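Local coordinates for fructose transport system repressor FruR (Pseudomonas putida, PDB 3O74), which probably binds specific DNA sequences as a LacI-family activator and repressor of transcription, with fructose 1-phosphate as its preferred effector, at residues 114-119 / 144-149. Numbering follows the deposited sequence.
Sequences SLLSSA and EALQGY
Ala145, the residue after Glu144, opens the contact: its carbonyl O lies 3.4 Å from CD2 of Leu116 of helix 104-116. Its methyl group is directed at the same leucine but stays at the margin of van der Waals range, and it also packs on Ala112 one turn back along helix 104-116. Leu146 follows with a closer apolar touch: its CD2 comes within 3.6 Å of CD2 of Leu116, the two side chains crossing at about a right angle. The chain then reverses through a type II turn from Leu146 to Tyr149, closed by the 2.8 Å bond from Tyr149 N to Leu146 O, with Gly148 at positive phi. This turn brings the tyrosine back beside Leu116, and a chi1 of -176°, which sets CG opposite the tyrosine's own nitrogen, lets the ring reach residues 114-119. There CE1 meets CD1 of Leu116 at 3.9 Å, an oblique approach, while the hydroxyl is hydrogen-bonded to O of Pro120, the residue after Ala119. Leu116 thus divides its methyls, CD2 to Ala145 and Leu146, CD1 to the ring. Ile123 touches Leu116, Leu146 and Tyr149 alike, so the cluster joins helix 104-116 and the loop leading into strand 152-158 to strand 122-128 of an alpha/beta domain. Van der Waals packing carries the direct contact, and the tyrosine hydroxyl adds a polar tether beside it.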
ATOM      1  N   SER B 114      19.140 -20.587   0.965  1.00 50.37           N
ATOM      2  CA  SER B 114      20.050 -19.489   1.278  1.00 50.20           C
ATOM      3  C   SER B 114      20.296 -19.367   2.783  1.00 53.87           C
ATOM      4  O   SER B 114      21.340 -18.873   3.208  1.00 58.85           O
ATOM      5  CB  SER B 114      19.549 -18.163   0.692  1.00 46.42           C
ATOM      6  OG  SER B 114      18.515 -17.593   1.478  1.00 45.03           O
ATOM      7  N   LEU B 115      19.334 -19.820   3.584  1.00 50.30           N
ATOM      8  CA  LEU B 115      19.487 -19.820   5.037  1.00 47.05           C
ATOM      9  C   LEU B 115      20.232 -21.070   5.499  1.00 56.14           C
ATOM     10  O   LEU B 115      21.006 -21.029   6.456  1.00 59.19           O
ATOM     11  CB  LEU B 115      18.123 -19.753   5.726  1.00 39.16           C
ATOM     12  CG  LEU B 115      17.155 -18.657   5.268  1.00 37.37           C
ATOM     13  CD1 LEU B 115      15.948 -18.589   6.193  1.00 36.27           C
ATOM     14  CD2 LEU B 115      17.853 -17.309   5.188  1.00 33.43           C
ATOM     15  N   LEU B 116      19.986 -22.180   4.807  1.00 58.23           N
ATOM     16  CA  LEU B 116      20.586 -23.467   5.143  1.00 62.08           C
ATOM     17  C   LEU B 116      22.111 -23.444   5.071  1.00 66.92           C
ATOM     18  O   LEU B 116      22.776 -24.346   5.582  1.00 67.39           O
ATOM     19  CB  LEU B 116      20.031 -24.563   4.227  1.00 60.89           C
ATOM     20  CG  LEU B 116      19.022 -25.540   4.833  1.00 62.18           C
ATOM     21  CD1 LEU B 116      18.521 -25.053   6.183  1.00 64.10           C
ATOM     22  CD2 LEU B 116      17.862 -25.782   3.880  1.00 63.37           C
ATOM     23  N   SER B 117      22.663 -22.412   4.440  1.00 68.75           N
ATOM     24  CA  SER B 117      24.108 -22.312   4.270  1.00 72.24           C
ATOM     25  C   SER B 117      24.830 -22.199   5.610  1.00 73.66           C
ATOM     26  O   SER B 117      25.928 -22.727   5.779  1.00 76.41           O
ATOM     27  CB  SER B 117      24.467 -21.118   3.381  1.00 72.96           C
ATOM     28  OG  SER B 117      24.774 -19.974   4.162  1.00 73.52           O
ATOM     29  N   SER B 118      24.207 -21.508   6.560  1.00 71.28           N
ATOM     30  CA  SER B 118      24.816 -21.263   7.865  1.00 69.90           C
ATOM     31  C   SER B 118      24.757 -22.483   8.782  1.00 68.61           C
ATOM     32  O   SER B 118      25.151 -22.410   9.947  1.00 71.96           O
ATOM     33  CB  SER B 118      24.145 -20.069   8.548  1.00 71.99           C
ATOM     34  OG  SER B 118      22.778 -20.335   8.806  1.00 73.42           O
ATOM     35  N   ALA B 119      24.262 -23.598   8.256  1.00 65.50           N
ATOM     36  CA  ALA B 119      24.108 -24.819   9.043  1.00 62.60           C
ATOM     37  C   ALA B 119      23.278 -24.571  10.299  1.00 59.02           C
ATOM     38  O   ALA B 119      23.755 -24.776  11.414  1.00 55.36           O
ATOM     39  CB  ALA B 119      25.474 -25.396   9.408  1.00 64.94           C
ATOM     40  N   GLU B 144      11.183 -28.919  -0.101  1.00 46.31           N
ATOM     41  CA  GLU B 144      12.101 -29.419  -1.119  1.00 52.60           C
ATOM     42  C   GLU B 144      13.558 -29.097  -0.793  1.00 50.12           C
ATOM     43  O   GLU B 144      14.448 -29.912  -1.026  1.00 51.72           O
ATOM     44  CB  GLU B 144      11.724 -28.852  -2.489  1.00 57.75           C
ATOM     45  CG  GLU B 144      12.861 -28.827  -3.492  1.00 68.74           C
ATOM     46  CD  GLU B 144      12.867 -30.021  -4.426  1.00 78.09           C
ATOM     47  OE1 GLU B 144      11.785 -30.592  -4.677  1.00 79.09           O
ATOM     48  OE2 GLU B 144      13.956 -30.379  -4.922  1.00 82.84           O
ATOM     49  N   ALA B 145      13.797 -27.908  -0.248  1.00 49.37           N
ATOM     50  CA  ALA B 145      15.149 -27.490   0.107  1.00 48.73           C
ATOM     51  C   ALA B 145      15.632 -28.175   1.380  1.00 47.22           C
ATOM     52  O   ALA B 145      16.815 -28.119   1.717  1.00 40.66           O
ATOM     53  CB  ALA B 145      15.218 -25.980   0.260  1.00 48.58           C
ATOM     54  N   LEU B 146      14.707 -28.815   2.088  1.00 47.67           N
ATOM     55  CA  LEU B 146      15.030 -29.462   3.355  1.00 49.17           C
ATOM     56  C   LEU B 146      15.469 -30.916   3.196  1.00 55.39           C
ATOM     57  O   LEU B 146      15.854 -31.562   4.171  1.00 56.51           O
ATOM     58  CB  LEU B 146      13.854 -29.362   4.328  1.00 50.87           C
ATOM     59  CG  LEU B 146      13.545 -27.950   4.823  1.00 50.95           C
ATOM     60  CD1 LEU B 146      12.582 -27.998   5.995  1.00 52.19           C
ATOM     61  CD2 LEU B 146      14.827 -27.244   5.218  1.00 52.05           C
ATOM     62  N   GLN B 147      15.407 -31.432   1.973  1.00 55.59           N
ATOM     63  CA  GLN B 147      15.878 -32.788   1.711  1.00 64.18           C
ATOM     64  C   GLN B 147      17.313 -32.947   2.202  1.00 62.67           C
ATOM     65  O   GLN B 147      18.193 -32.162   1.844  1.00 63.65           O
ATOM     66  CB  GLN B 147      15.783 -33.120   0.221  1.00 71.85           C
ATOM     67  CG  GLN B 147      14.454 -33.732  -0.200  1.00 78.51           C
ATOM     68  CD  GLN B 147      14.337 -35.196   0.187  1.00 85.95           C
ATOM     69  OE1 GLN B 147      15.272 -35.976  -0.000  1.00 88.58           O
ATOM     70  NE2 GLN B 147      13.182 -35.576   0.722  1.00 87.00           N
ATOM     71  N   GLY B 148      17.541 -33.962   3.030  1.00 59.76           N
ATOM     72  CA  GLY B 148      18.857 -34.204   3.594  1.00 61.43           C
ATOM     73  C   GLY B 148      19.182 -33.370   4.822  1.00 60.05           C
ATOM     74  O   GLY B 148      20.312 -33.408   5.318  1.00 59.38           O
ATOM     75  N   TYR B 149      18.203 -32.609   5.310  1.00 51.19           N
ATOM     76  CA  TYR B 149      18.380 -31.808   6.522  1.00 45.39           C
ATOM     77  C   TYR B 149      18.071 -32.633   7.771  1.00 46.67           C
ATOM     78  O   TYR B 149      17.062 -33.337   7.830  1.00 47.07           O
ATOM     79  CB  TYR B 149      17.498 -30.554   6.478  1.00 44.66           C
ATOM     80  CG  TYR B 149      17.688 -29.611   7.650  1.00 45.73           C
ATOM     81  CD1 TYR B 149      18.820 -28.813   7.749  1.00 47.74           C
ATOM     82  CD2 TYR B 149      16.726 -29.506   8.647  1.00 47.78           C
ATOM     83  CE1 TYR B 149      18.995 -27.943   8.817  1.00 51.17           C
ATOM     84  CE2 TYR B 149      16.889 -28.638   9.716  1.00 43.91           C
ATOM     85  CZ  TYR B 149      18.026 -27.861   9.796  1.00 49.00           C
ATOM     86  OH  TYR B 149      18.191 -26.999  10.858  1.00 49.14           O
TER